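Local coordinates for protein PKS (PDB 5YDA) that is the broadly selective acyltransferase domain of the splenocin polyketide synthase, which probably loads acyl extender units onto an acyl carrier protein, at residues A[219-224]-A[307-312]; A[210-215]-A[343-348]. All coordinates share one frame; numbering follows the deposited sequence.

Interaction 1: residues A[219-224]-A[307-312]; sequences LPVVAE and ESFAGH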
loop_
_atom_site.group_PDB
_atom_site.type_symbol
_atom_site.label_atom_id
_atom_site.label_comp_id
_atom_site.label_asym_id
_atom_site.label_seq_id
_atom_site.Cartn_x
_atom_site.Cartn_y
_atom_site.Cartn_z
ATOM N N LEU A 219 -11.403 1.891 13.768
ATOM C CA LEU A 219 -10.262 2.557 14.394
ATOM C C LEU A 219 -9.974 2.089 15.826
ATOM O O LEU A 219 -8.854 1.628 16.085
ATOM C CB LEU A 219 -10.463 4.071 14.322
ATOM C CG LEU A 219 -10.219 4.741 12.960
ATOM C CD1 LEU A 219 -10.785 6.152 12.963
ATOM C CD2 LEU A 219 -8.721 4.768 12.636
ATOM N N PRO A 220 -10.915 2.148 16.775
ATOM C CA PRO A 220 -10.561 1.673 18.125
ATOM C C PRO A 220 -10.315 0.168 18.186
ATOM O O PRO A 220 -9.518 -0.277 19.017
ATOM C CB PRO A 220 -11.768 2.092 18.992
ATOM C CG PRO A 220 -12.897 2.275 18.038
ATOM C CD PRO A 220 -12.318 2.608 16.687
ATOM N N VAL A 221 -10.949 -0.625 17.324
ATOM C CA VAL A 221 -10.768 -2.077 17.368
ATOM C C VAL A 221 -9.372 -2.456 16.887
ATOM O O VAL A 221 -8.677 -3.268 17.514
ATOM C CB VAL A 221 -11.852 -2.780 16.533
ATOM C CG1 VAL A 221 -11.525 -4.264 16.395
ATOM C CG2 VAL A 221 -13.225 -2.591 17.173
ATOM N N VAL A 222 -8.947 -1.882 15.758
ATOM C CA VAL A 222 -7.568 -2.068 15.301
ATOM C C VAL A 222 -6.584 -1.644 16.387
ATOM O O VAL A 222 -5.579 -2.323 16.629
ATOM C CB VAL A 222 -7.342 -1.290 13.988
ATOM C CG1 VAL A 222 -5.860 -1.307 13.599
ATOM C CG2 VAL A 222 -8.213 -1.877 12.879
ATOM N N ALA A 223 -6.868 -0.538 17.085
ATOM C CA ALA A 223 -5.979 -0.107 18.160
ATOM C C ALA A 223 -5.870 -1.167 19.252
ATOM O O ALA A 223 -4.768 -1.465 19.724
ATOM C CB ALA A 223 -6.447 1.223 18.748
ATOM N N GLU A 224 -7.003 -1.749 19.678
ATOM C CA GLU A 224 -6.926 -2.774 20.717
ATOM C C GLU A 224 -6.342 -4.078 20.174
ATOM O O GLU A 224 -5.725 -4.841 20.923
ATOM C CB GLU A 224 -8.309 -3.037 21.344
ATOM C CG GLU A 224 -9.048 -1.788 21.892
ATOM C CD GLU A 224 -8.261 -0.993 22.961
ATOM O OE1 GLU A 224 -8.614 0.196 23.206
ATOM O OE2 GLU A 224 -7.312 -1.549 23.564
ATOM N N GLU A 307 -10.283 -14.727 22.441
ATOM C CA GLU A 307 -11.673 -14.526 22.850
ATOM C C GLU A 307 -11.909 -13.088 23.286
ATOM O O GLU A 307 -12.896 -12.457 22.883
ATOM C CB GLU A 307 -12.056 -15.516 23.960
ATOM C CG GLU A 307 -12.372 -16.915 23.457
ATOM C CD GLU A 307 -13.762 -17.003 22.826
ATOM O OE1 GLU A 307 -14.598 -17.767 23.317
ATOM O OE2 GLU A 307 -14.029 -16.325 21.828
ATOM N N SER A 308 -10.990 -12.532 24.063
ATOM C CA SER A 308 -11.084 -11.120 24.392
ATOM C C SER A 308 -11.112 -10.256 23.140
ATOM O O SER A 308 -11.820 -9.238 23.086
ATOM C CB SER A 308 -9.918 -10.717 25.276
ATOM O OG SER A 308 -9.862 -9.304 25.286
ATOM N N PHE A 309 -10.336 -10.626 22.121
ATOM C CA PHE A 309 -10.350 -9.802 20.922
ATOM C C PHE A 309 -11.669 -9.949 20.175
ATOM O O PHE A 309 -12.128 -8.994 19.541
ATOM C CB PHE A 309 -9.166 -10.142 20.017
ATOM C CG PHE A 309 -9.146 -9.350 18.745
ATOM C CD1 PHE A 309 -9.140 -7.971 18.780
ATOM C CD2 PHE A 309 -9.165 -9.981 17.523
ATOM C CE1 PHE A 309 -9.142 -7.234 17.625
ATOM C CE2 PHE A 309 -9.147 -9.251 16.349
ATOM C CZ PHE A 309 -9.142 -7.880 16.404
ATOM N N ALA A 310 -12.287 -11.131 20.245
ATOM C CA ALA A 310 -13.609 -11.319 19.654
ATOM C C ALA A 310 -14.641 -10.388 20.284
ATOM O O ALA A 310 -15.583 -9.954 19.608
ATOM C CB ALA A 310 -14.046 -12.781 19.797
ATOM N N GLY A 311 -14.477 -10.060 21.566
ATOM C CA GLY A 311 -15.334 -9.049 22.173
ATOM C C GLY A 311 -15.296 -7.729 21.420
ATOM O O GLY A 311 -16.341 -7.154 21.095
ATOM N N HIS A 312 -14.083 -7.242 21.116
ATOM C CA HIS A 312 -13.950 -6.022 20.326
ATOM C C HIS A 312 -14.490 -6.202 18.919
ATOM O O HIS A 312 -15.134 -5.294 18.375
ATOM C CB HIS A 312 -12.489 -5.574 20.279
ATOM C CG HIS A 312 -11.988 -5.079 21.591
ATOM N ND1 HIS A 312 -11.315 -5.887 22.479
ATOM C CD2 HIS A 312 -12.117 -3.876 22.195
ATOM C CE1 HIS A 312 -11.030 -5.196 23.568
ATOM N NE2 HIS A 312 -11.508 -3.973 23.421
#
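Val221 and His312, whose CA atoms lie 5.9 Å apart, mark the nearest approach of the backbones of 219-224 and 307-312, two helical segments that run almost antiparallel (167°) with their axes 10.0 Å from each other. The meeting is divided between a CH-pi contact and an apolar pair. Glu224 sends its aliphatic part over one face of His312: CB stands above the middle of the ring, 4.0 Å from its centroid and only 10° off the normal, while CG lies above the NE2-CD2 side of the same face, 3.6 Å from His312 NE2. Because the glutamate chain folds at chi2, its carboxylate, its plane 22° from that of the imidazole, swings back to form a salt bridge through OE1 with Arg227 on the same helix; OE2 stays 4.8 Å from His312 NE2, too far to bond it. On its other nitrogen the imidazole is tethered weakly, ND1 of His312 donating to the backbone O of Ser308 one turn earlier.

The pairing joins helices 215-231 and 306-313, both within the acyltransferase domain; the first is kinked at Pro220, whose N has no hydrogen to give to the preceding turn. The reverse face of the first helix is anchored by Leu219 against helices 169-188 and 135-152.

Val221 supplies the apolar pair through CG1, which touches Phe309 CE1 at 4.0 Å, the two side chains crossing at about a right angle. Val221 O approaches the edge of the same phenyl ring in its plane, beside CE1. CG2 of Val221 packs 3.5 Å from His312 O, which is hydrogen-bonded to Thr315 OG1.

Interaction 2: residues A[210-215]-A[343-348]; sequences AGVMEI and GHWVDH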
loop_
_atom_site.group_PDB
_atom_site.type_symbol
_atom_site.label_atom_id
_atom_site.label_comp_id
_atom_site.label_asym_id
_atom_site.label_seq_id
_atom_site.Cartn_x
_atom_site.Cartn_y
_atom_site.Cartn_z
ATOM N N ALA A 210 -13.501 -1.582 1.462
ATOM C CA ALA A 210 -14.485 -2.409 0.775
ATOM C C ALA A 210 -15.894 -2.245 1.321
ATOM O O ALA A 210 -16.821 -2.809 0.738
ATOM C CB ALA A 210 -14.104 -3.891 0.863
ATOM N N GLY A 211 -16.078 -1.501 2.412
ATOM C CA GLY A 211 -17.376 -1.361 3.028
ATOM C C GLY A 211 -17.697 -2.405 4.073
ATOM O O GLY A 211 -18.743 -2.306 4.726
ATOM N N VAL A 212 -16.829 -3.404 4.252
ATOM C CA VAL A 212 -17.065 -4.441 5.251
ATOM C C VAL A 212 -17.168 -3.834 6.641
ATOM O O VAL A 212 -18.014 -4.238 7.450
ATOM C CB VAL A 212 -15.953 -5.499 5.179
ATOM C CG1 VAL A 212 -16.106 -6.517 6.294
ATOM C CG2 VAL A 212 -15.991 -6.166 3.823
ATOM N N MET A 213 -16.305 -2.870 6.945
ATOM C CA MET A 213 -16.290 -2.187 8.227
ATOM C C MET A 213 -16.472 -0.697 8.000
ATOM O O MET A 213 -16.136 -0.172 6.937
ATOM C CB MET A 213 -14.967 -2.401 8.985
ATOM C CG MET A 213 -14.713 -3.787 9.485
ATOM S SD MET A 213 -12.988 -3.949 10.025
ATOM C CE MET A 213 -12.947 -5.728 10.126
ATOM N N GLU A 214 -16.971 -0.017 9.023
ATOM C CA GLU A 214 -17.005 1.437 9.036
ATOM C C GLU A 214 -15.725 1.940 9.686
ATOM O O GLU A 214 -15.335 1.448 10.754
ATOM C CB GLU A 214 -18.232 1.950 9.792
ATOM C CG GLU A 214 -19.544 1.406 9.244
ATOM C CD GLU A 214 -20.761 1.795 10.086
ATOM O OE1 GLU A 214 -20.633 2.661 10.981
ATOM O OE2 GLU A 214 -21.850 1.225 9.846
ATOM N N ILE A 215 -15.079 2.921 9.044
ATOM C CA ILE A 215 -13.770 3.373 9.510
ATOM C C ILE A 215 -13.850 3.819 10.967
ATOM O O ILE A 215 -12.989 3.461 11.784
ATOM C CB ILE A 215 -13.207 4.478 8.581
ATOM C CG1 ILE A 215 -11.841 4.957 9.066
ATOM C CG2 ILE A 215 -14.154 5.678 8.462
ATOM C CD1 ILE A 215 -10.784 3.866 9.130
ATOM N N GLY A 343 -15.990 -14.880 13.852
ATOM C CA GLY A 343 -15.059 -15.991 13.984
ATOM C C GLY A 343 -14.028 -16.023 12.868
ATOM O O GLY A 343 -12.866 -16.380 13.097
ATOM N N HIS A 344 -14.431 -15.638 11.652
ATOM C CA HIS A 344 -13.474 -15.517 10.556
ATOM C C HIS A 344 -12.408 -14.478 10.890
ATOM O O HIS A 344 -11.204 -14.732 10.748
ATOM C CB HIS A 344 -14.212 -15.164 9.264
ATOM C CG HIS A 344 -13.323 -14.695 8.153
ATOM N ND1 HIS A 344 -12.572 -15.556 7.384
ATOM C CD2 HIS A 344 -13.076 -13.450 7.673
ATOM C CE1 HIS A 344 -11.900 -14.866 6.480
ATOM N NE2 HIS A 344 -12.192 -13.586 6.630
ATOM N N TRP A 345 -12.832 -13.312 11.386
ATOM C CA TRP A 345 -11.866 -12.279 11.731
ATOM C C TRP A 345 -10.972 -12.713 12.882
ATOM O O TRP A 345 -9.792 -12.346 12.910
ATOM C CB TRP A 345 -12.589 -10.967 12.039
ATOM C CG TRP A 345 -13.046 -10.297 10.780
ATOM C CD1 TRP A 345 -14.289 -10.341 10.229
ATOM C CD2 TRP A 345 -12.241 -9.515 9.888
ATOM N NE1 TRP A 345 -14.316 -9.620 9.059
ATOM C CE2 TRP A 345 -13.070 -9.104 8.828
ATOM C CE3 TRP A 345 -10.904 -9.105 9.898
ATOM C CZ2 TRP A 345 -12.610 -8.312 7.790
ATOM C CZ3 TRP A 345 -10.447 -8.329 8.865
ATOM C CH2 TRP A 345 -11.296 -7.940 7.820
ATOM N N VAL A 346 -11.500 -13.504 13.822
ATOM C CA VAL A 346 -10.650 -14.112 14.844
ATOM C C VAL A 346 -9.622 -15.035 14.192
ATOM O O VAL A 346 -8.427 -14.969 14.493
ATOM C CB VAL A 346 -11.504 -14.864 15.888
ATOM C CG1 VAL A 346 -10.604 -15.659 16.848
ATOM C CG2 VAL A 346 -12.379 -13.889 16.678
ATOM N N ASP A 347 -10.078 -15.914 13.290
ATOM C CA ASP A 347 -9.162 -16.794 12.564
ATOM C C ASP A 347 -8.106 -15.997 11.808
ATOM O O ASP A 347 -6.941 -16.406 11.729
ATOM C CB ASP A 347 -9.932 -17.674 11.576
ATOM C CG ASP A 347 -10.717 -18.771 12.256
ATOM O OD1 ASP A 347 -10.400 -19.111 13.415
ATOM O OD2 ASP A 347 -11.651 -19.298 11.621
ATOM N N HIS A 348 -8.506 -14.869 11.219
ATOM C CA HIS A 348 -7.565 -14.066 10.456
ATOM C C HIS A 348 -6.350 -13.694 11.297
ATOM O O HIS A 348 -5.212 -13.756 10.815
ATOM C CB HIS A 348 -8.256 -12.810 9.924
ATOM C CG HIS A 348 -7.309 -11.856 9.275
ATOM N ND1 HIS A 348 -6.792 -10.762 9.933
ATOM C CD2 HIS A 348 -6.749 -11.856 8.040
ATOM C CE1 HIS A 348 -5.961 -10.121 9.128
ATOM N NE2 HIS A 348 -5.922 -10.763 7.972
#
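Met213 reaches Trp345 with its methyl group, the two side chains coming from opposite directions. The methyl sits almost straight above the ring in a CH-pi contact: CE is 3.5 Å from the centroid of the six-membered ring and 10° off its normal, displaced slightly toward the rim, so that CZ2 and CH2 are the carbons it approaches most closely. The sulfur takes a more distant part in the Met-aromatic contact, SD lying above the same face at 5.1 Å from that centroid. An extended chain beyond CG, with chi2 at 168°, carries the methyl this far from the backbone. On the opposite face, His344 CD2 of the indole's own helix lies 4.2 Å above the plane on the side of the five-membered ring, so the two neighbours flank the indole at different places.

Apolar contact comes second. Val212 CG1 approaches Trp345 CZ2 obliquely at 4.2 Å, and Ala207 touches both residues from helix 201-210.

The segment 210-215 is the connection between helix 201-210 and helix 215-231. It opens with a Schellman motif in which Gly211 takes a positive phi (89°), and Glu214 stands at the N-cap position of the next helix; Met213 and Val212 project from this turn toward helix 342-350.

Polar bonds fix the two sides separately. Trp345 NE1 hydrogen-bonds to Ala339 O, satisfying the one polar atom of the buried indole and limiting its rotation. The turn itself is tied down by backbone bonds of Met213 to Ala207 and of Val212 to Arg319, whose guanidinium also forms a salt bridge with Glu214.

Interactions 1 and 2 are neighbouring parts of one packed region, their centres about 11 Å apart, and they touch where Ala310 CB meets Val346 CG2 at 3.7 Å. Both segments of interaction 1 fall between the two of interaction 2 in the sequence: the turn at 210-215 leads into the helix that carries 219-224, and 307-312 precedes 343-348. Tyr204 of helix 201-210 connects all four segments, being touched by Val222, Phe309, Met213 and Trp345. Helix 201-210 begins within a GxSxG sequence (Gly198, Ser200, Gly202), consistent with the nucleophile elbow of acyltransferases, and through Tyr204 both contacts pack on the helix that starts at this probable elbow.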